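Local coordinates for protein triacylglycerol lipase (Clostridium botulinum, PDB 5AH1) that hydrolyses synthetic polyesters and probably triacylglycerols, as a zinc-binding esterase of the alpha/beta-hydrolase superfamily, at residues I52-P65 / F433-F446. Residues are numbered along the deposited sequence; the frame is centred on the assembly and turned at random. Where two conformers were deposited one is given.
Sequences INKMPPLKFPVEFP and FGNVKDWYMDYASF
The N-terminal residues 55-65 run as an extended strap along helix 437-448, and just before the helix begins, L58 N donates a nearly straight bond, 2.9 Å long, to N435 O. N435 suits this corner because its amide works twice: ND2 reaches back to M55 O (3.0 Å), the acceptor lying in the amide plane, while OD1 accepts a hydrogen bond from a water that also donates to N53 OD1. With CG anti to the backbone N (chi1 -180°), the amide is directed to the carbonyl oxygens where helix 49-54 ends. Proline at 56 and 57 brings no N-H that would need a partner here.

Residues 437-446 are most of the last helix, 437-448, of the alpha/beta-hydrolase fold, which packs against the central parallel sheet; Y443 OH is hydrogen-bonded to S225 OG on strand 221-227. The strap covers a ridge of aromatics on this helix. L58 CD2 sits over one face of W439, 3.8 Å from the centroid of the five-membered ring, a CH-pi contact that leucine's branched side chain supplies by laying one methyl on the ring. F60 presses its edge to the opposite face, planes 64° apart, and its CE1 meets Y443 CD1 at 3.4 Å. The indole NE1 is satisfied through a water that also bonds K59 O. Farther along, F64 points CD1 at the centre of the F446 ring in a second edge-to-face pair, centroids 5.0 Å apart, and V62 CG2 touches F446 CE2 at 3.9 Å.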
loop_
_atom_site.group_PDB
_atom_site.type_symbol
_atom_site.label_atom_id
_atom_site.label_comp_id
_atom_site.label_asym_id
_atom_site.label_seq_id
_atom_site.Cartn_x
_atom_site.Cartn_y
_atom_site.Cartn_z
ATOM N N ILE A 52 -15.944 6.927 16.188
ATOM C CA ILE A 52 -14.628 7.271 15.663
ATOM C C ILE A 52 -14.365 8.756 15.926
ATOM O O ILE A 52 -13.280 9.126 16.366
ATOM C CB ILE A 52 -14.488 6.971 14.153
ATOM C CG1 ILE A 52 -14.502 5.459 13.893
ATOM C CG2 ILE A 52 -13.217 7.618 13.582
ATOM C CD1 ILE A 52 -13.265 4.686 14.371
ATOM N N ASN A 53 -15.368 9.603 15.686
ATOM C CA ASN A 53 -15.202 11.051 15.840
ATOM C C ASN A 53 -14.939 11.480 17.285
ATOM O O ASN A 53 -14.450 12.585 17.530
ATOM C CB ASN A 53 -16.415 11.803 15.277
ATOM C CG ASN A 53 -16.513 11.719 13.761
ATOM O OD1 ASN A 53 -15.511 11.544 13.068
ATOM N ND2 ASN A 53 -17.724 11.853 13.243
ATOM N N LYS A 54 -15.259 10.604 18.235
ATOM C CA LYS A 54 -14.982 10.851 19.650
ATOM C C LYS A 54 -13.538 10.529 20.039
ATOM O O LYS A 54 -13.054 10.990 21.071
ATOM C CB LYS A 54 -15.942 10.049 20.531
ATOM C CG LYS A 54 -17.376 10.547 20.490
ATOM C CD LYS A 54 -18.286 9.728 21.398
ATOM C CE LYS A 54 -19.734 10.143 21.236
ATOM N NZ LYS A 54 -20.633 9.350 22.108
ATOM N N MET A 55 -12.852 9.737 19.219
ATOM C CA MET A 55 -11.458 9.399 19.486
ATOM C C MET A 55 -10.569 10.631 19.276
ATOM O O MET A 55 -10.940 11.549 18.545
ATOM C CB MET A 55 -10.999 8.252 18.571
ATOM C CG MET A 55 -11.848 7.001 18.671
ATOM S SD MET A 55 -11.278 5.675 17.586
ATOM C CE MET A 55 -9.784 5.172 18.418
ATOM N N PRO A 56 -9.400 10.669 19.932
ATOM C CA PRO A 56 -8.514 11.830 19.771
ATOM C C PRO A 56 -8.051 11.960 18.329
ATOM O O PRO A 56 -7.594 10.981 17.753
ATOM C CB PRO A 56 -7.323 11.498 20.676
ATOM C CG PRO A 56 -7.824 10.460 21.621
ATOM C CD PRO A 56 -8.848 9.683 20.875
ATOM N N PRO A 57 -8.179 13.146 17.735
ATOM C CA PRO A 57 -7.731 13.251 16.346
ATOM C C PRO A 57 -6.214 13.160 16.199
ATOM O O PRO A 57 -5.457 13.707 16.995
ATOM C CB PRO A 57 -8.223 14.635 15.918
ATOM C CG PRO A 57 -8.389 15.393 17.177
ATOM C CD PRO A 57 -8.765 14.403 18.228
ATOM N N LEU A 58 -5.770 12.461 15.163
ATOM C CA LEU A 58 -4.356 12.432 14.840
ATOM C C LEU A 58 -3.954 13.823 14.382
ATOM O O LEU A 58 -4.665 14.442 13.596
ATOM C CB LEU A 58 -4.081 11.407 13.735
ATOM C CG LEU A 58 -2.623 10.986 13.571
ATOM C CD1 LEU A 58 -2.157 10.185 14.783
ATOM C CD2 LEU A 58 -2.447 10.164 12.295
ATOM N N LYS A 59 -2.817 14.309 14.867
ATOM C CA LYS A 59 -2.349 15.651 14.542
ATOM C C LYS A 59 -1.255 15.647 13.490
ATOM O O LYS A 59 -0.210 14.994 13.644
ATOM C CB LYS A 59 -1.853 16.348 15.803
ATOM C CG LYS A 59 -2.927 16.500 16.856
ATOM C CD LYS A 59 -2.388 17.184 18.098
ATOM C CE LYS A 59 -3.483 17.439 19.127
ATOM N NZ LYS A 59 -3.062 18.486 20.109
ATOM N N PHE A 60 -1.490 16.393 12.414
ATOM C CA PHE A 60 -0.487 16.499 11.373
ATOM C C PHE A 60 0.678 17.296 11.976
ATOM O O PHE A 60 0.458 18.312 12.627
ATOM C CB PHE A 60 -1.065 17.153 10.124
ATOM C CG PHE A 60 -0.150 17.087 8.961
ATOM C CD1 PHE A 60 -0.087 15.931 8.196
ATOM C CD2 PHE A 60 0.683 18.146 8.640
ATOM C CE1 PHE A 60 0.793 15.824 7.137
ATOM C CE2 PHE A 60 1.565 18.050 7.573
ATOM C CZ PHE A 60 1.607 16.893 6.816
ATOM N N PRO A 61 1.918 16.828 11.802
ATOM C CA PRO A 61 2.992 17.320 12.684
ATOM C C PRO A 61 3.694 18.612 12.276
ATOM O O PRO A 61 4.363 19.186 13.123
ATOM C CB PRO A 61 3.997 16.173 12.660
ATOM C CG PRO A 61 3.821 15.596 11.301
ATOM C CD PRO A 61 2.348 15.638 11.043
ATOM N N VAL A 62 3.569 19.053 11.030
ATOM C CA VAL A 62 4.358 20.186 10.565
ATOM C C VAL A 62 3.531 21.108 9.691
ATOM O O VAL A 62 2.508 20.720 9.124
ATOM C CB VAL A 62 5.614 19.730 9.774
ATOM C CG1 VAL A 62 6.518 18.871 10.643
ATOM C CG2 VAL A 62 5.220 18.962 8.524
ATOM N N GLU A 63 3.975 22.352 9.629
ATOM C CA GLU A 63 3.484 23.291 8.634
ATOM C C GLU A 63 4.371 23.191 7.402
ATOM O O GLU A 63 5.540 22.784 7.478
ATOM C CB GLU A 63 3.494 24.726 9.177
ATOM C CG GLU A 63 2.415 25.015 10.227
ATOM C CD GLU A 63 0.997 25.078 9.645
ATOM O OE1 GLU A 63 0.779 25.769 8.617
ATOM O OE2 GLU A 63 0.091 24.436 10.226
ATOM N N PHE A 64 3.810 23.539 6.257
ATOM C CA PHE A 64 4.591 23.561 5.037
ATOM C C PHE A 64 5.736 24.570 5.188
ATOM O O PHE A 64 5.562 25.625 5.806
ATOM C CB PHE A 64 3.724 23.913 3.824
ATOM C CG PHE A 64 4.439 23.717 2.527
ATOM C CD1 PHE A 64 4.517 22.454 1.957
ATOM C CD2 PHE A 64 5.084 24.769 1.903
ATOM C CE1 PHE A 64 5.213 22.248 0.780
ATOM C CE2 PHE A 64 5.786 24.564 0.727
ATOM C CZ PHE A 64 5.850 23.297 0.172
ATOM N N PRO A 65 6.927 24.249 4.655
ATOM C CA PRO A 65 8.053 25.178 4.824
ATOM C C PRO A 65 7.750 26.623 4.433
ATOM O O PRO A 65 7.175 26.890 3.374
ATOM C CB PRO A 65 9.123 24.589 3.897
ATOM C CG PRO A 65 8.842 23.148 3.869
ATOM C CD PRO A 65 7.341 23.019 3.958
ATOM N N PHE A 433 -8.392 1.430 13.535
ATOM C CA PHE A 433 -9.464 2.323 13.985
ATOM C C PHE A 433 -8.844 3.593 14.551
ATOM O O PHE A 433 -8.047 3.544 15.484
ATOM C CB PHE A 433 -10.297 1.610 15.050
ATOM C CG PHE A 433 -10.940 0.347 14.552
ATOM C CD1 PHE A 433 -12.028 0.403 13.690
ATOM C CD2 PHE A 433 -10.448 -0.890 14.925
ATOM C CE1 PHE A 433 -12.614 -0.750 13.213
ATOM C CE2 PHE A 433 -11.038 -2.047 14.457
ATOM C CZ PHE A 433 -12.121 -1.972 13.593
ATOM N N GLY A 434 -9.219 4.731 13.980
ATOM C CA GLY A 434 -8.702 6.003 14.445
ATOM C C GLY A 434 -9.391 7.167 13.776
ATOM O O GLY A 434 -9.957 7.040 12.685
ATOM N N ASN A 435 -9.345 8.303 14.462
ATOM C CA ASN A 435 -9.874 9.558 13.965
ATOM C C ASN A 435 -8.754 10.271 13.232
ATOM O O ASN A 435 -7.863 10.841 13.865
ATOM C CB ASN A 435 -10.371 10.371 15.160
ATOM C CG ASN A 435 -10.957 11.714 14.772
ATOM O OD1 ASN A 435 -11.047 12.064 13.594
ATOM N ND2 ASN A 435 -11.376 12.473 15.776
ATOM N N VAL A 436 -8.771 10.196 11.900
ATOM C CA VAL A 436 -7.650 10.659 11.078
ATOM C C VAL A 436 -8.019 11.689 10.006
ATOM O O VAL A 436 -7.146 12.134 9.258
ATOM C CB VAL A 436 -6.934 9.463 10.399
ATOM C CG1 VAL A 436 -6.344 8.533 11.451
ATOM C CG2 VAL A 436 -7.860 8.697 9.448
ATOM N N LYS A 437 -9.286 12.101 9.935
ATOM C CA LYS A 437 -9.715 12.912 8.795
ATOM C C LYS A 437 -8.988 14.260 8.754
ATOM O O LYS A 437 -8.583 14.727 7.687
ATOM C CB LYS A 437 -11.238 13.076 8.755
ATOM C CG LYS A 437 -11.832 13.861 9.901
ATOM C CD LYS A 437 -13.352 13.804 9.855
ATOM C CE LYS A 437 -13.975 14.566 11.013
ATOM N NZ LYS A 437 -15.464 14.463 11.023
ATOM N N ASP A 438 -8.792 14.880 9.908
ATOM C CA ASP A 438 -8.105 16.173 9.939
ATOM C C ASP A 438 -6.649 16.056 9.498
ATOM O O ASP A 438 -6.119 16.935 8.829
ATOM C CB ASP A 438 -8.209 16.795 11.330
ATOM C CG ASP A 438 -9.627 17.213 11.661
ATOM O OD1 ASP A 438 -10.232 17.929 10.837
ATOM O OD2 ASP A 438 -10.138 16.810 12.729
ATOM N N TRP A 439 -6.009 14.948 9.850
ATOM C CA TRP A 439 -4.642 14.692 9.418
ATOM C C TRP A 439 -4.570 14.677 7.894
ATOM O O TRP A 439 -3.703 15.334 7.289
ATOM C CB TRP A 439 -4.150 13.376 10.013
ATOM C CG TRP A 439 -2.674 13.070 9.809
ATOM C CD1 TRP A 439 -1.679 13.225 10.722
ATOM C CD2 TRP A 439 -2.055 12.492 8.642
ATOM N NE1 TRP A 439 -0.477 12.819 10.197
ATOM C CE2 TRP A 439 -0.679 12.365 8.921
ATOM C CE3 TRP A 439 -2.527 12.080 7.392
ATOM C CZ2 TRP A 439 0.231 11.863 7.992
ATOM C CZ3 TRP A 439 -1.625 11.579 6.474
ATOM C CH2 TRP A 439 -0.259 11.474 6.777
ATOM N N TYR A 440 -5.487 13.947 7.263
ATOM C CA TYR A 440 -5.501 13.878 5.810
ATOM C C TYR A 440 -5.836 15.216 5.149
ATOM O O TYR A 440 -5.249 15.561 4.123
ATOM C CB TYR A 440 -6.447 12.777 5.325
ATOM C CG TYR A 440 -5.834 11.410 5.455
ATOM C CD1 TYR A 440 -5.962 10.674 6.621
ATOM C CD2 TYR A 440 -5.078 10.880 4.420
ATOM C CE1 TYR A 440 -5.372 9.435 6.744
ATOM C CE2 TYR A 440 -4.489 9.636 4.533
ATOM C CZ TYR A 440 -4.635 8.930 5.701
ATOM O OH TYR A 440 -4.034 7.696 5.804
ATOM N N MET A 441 -6.762 15.978 5.727
ATOM C CA MET A 441 -7.086 17.295 5.181
ATOM C C MET A 441 -5.877 18.233 5.271
ATOM O O MET A 441 -5.574 18.961 4.319
ATOM C CB MET A 441 -8.329 17.864 5.869
ATOM C CG MET A 441 -9.592 17.094 5.422
ATOM S SD MET A 441 -11.136 17.647 6.093
ATOM C CE MET A 441 -10.942 17.089 7.762
ATOM N N ASP A 442 -5.177 18.195 6.402
ATOM C CA ASP A 442 -3.970 18.989 6.560
ATOM C C ASP A 442 -2.874 18.534 5.612
ATOM O O ASP A 442 -2.117 19.355 5.110
ATOM C CB ASP A 442 -3.468 18.957 8.009
ATOM C CG ASP A 442 -4.304 19.821 8.939
ATOM O OD1 ASP A 442 -5.145 20.608 8.448
ATOM O OD2 ASP A 442 -4.114 19.705 10.169
ATOM N N TYR A 443 -2.776 17.231 5.352
ATOM C CA TYR A 443 -1.756 16.754 4.425
ATOM C C TYR A 443 -2.078 17.199 3.007
ATOM O O TYR A 443 -1.180 17.574 2.257
ATOM C CB TYR A 443 -1.614 15.233 4.463
ATOM C CG TYR A 443 -0.374 14.693 3.780
ATOM C CD1 TYR A 443 0.832 15.387 3.801
ATOM C CD2 TYR A 443 -0.394 13.459 3.154
ATOM C CE1 TYR A 443 1.963 14.878 3.210
ATOM C CE2 TYR A 443 0.744 12.946 2.565
ATOM C CZ TYR A 443 1.913 13.655 2.594
ATOM O OH TYR A 443 3.077 13.150 2.042
ATOM N N ALA A 444 -3.356 17.158 2.637
ATOM C CA ALA A 444 -3.752 17.615 1.306
ATOM C C ALA A 444 -3.373 19.084 1.144
ATOM O O ALA A 444 -2.874 19.482 0.099
ATOM C CB ALA A 444 -5.242 17.432 1.077
ATOM N N SER A 445 -3.641 19.883 2.171
ATOM C CA SER A 445 -3.262 21.300 2.149
ATOM C C SER A 445 -1.741 21.433 1.966
ATOM O O SER A 445 -1.265 22.215 1.132
ATOM C CB SER A 445 -3.703 22.012 3.426
ATOM O OG SER A 445 -5.119 22.105 3.504
ATOM N N PHE A 446 -0.980 20.653 2.732
ATOM C CA PHE A 446 0.474 20.649 2.650
ATOM C C PHE A 446 0.907 20.383 1.203
ATOM O O PHE A 446 1.697 21.137 0.638
ATOM C CB PHE A 446 1.012 19.594 3.636
ATOM C CG PHE A 446 2.525 19.459 3.678
ATOM C CD1 PHE A 446 3.195 18.679 2.751
ATOM C CD2 PHE A 446 3.259 20.072 4.679
ATOM C CE1 PHE A 446 4.575 18.529 2.805
ATOM C CE2 PHE A 446 4.635 19.921 4.739
ATOM C CZ PHE A 446 5.294 19.148 3.806
HETATM O O HOH W 1 -13.040 11.179 11.942
HETATM O O HOH W 2 -16.840 11.908 10.252
HETATM O O HOH W 3 -7.915 8.377 16.925
HETATM O O HOH W 4 -6.889 13.571 12.253
HETATM O O HOH W 5 1.209 12.532 12.631
HETATM O O HOH W 6 -3.999 17.552 11.855
#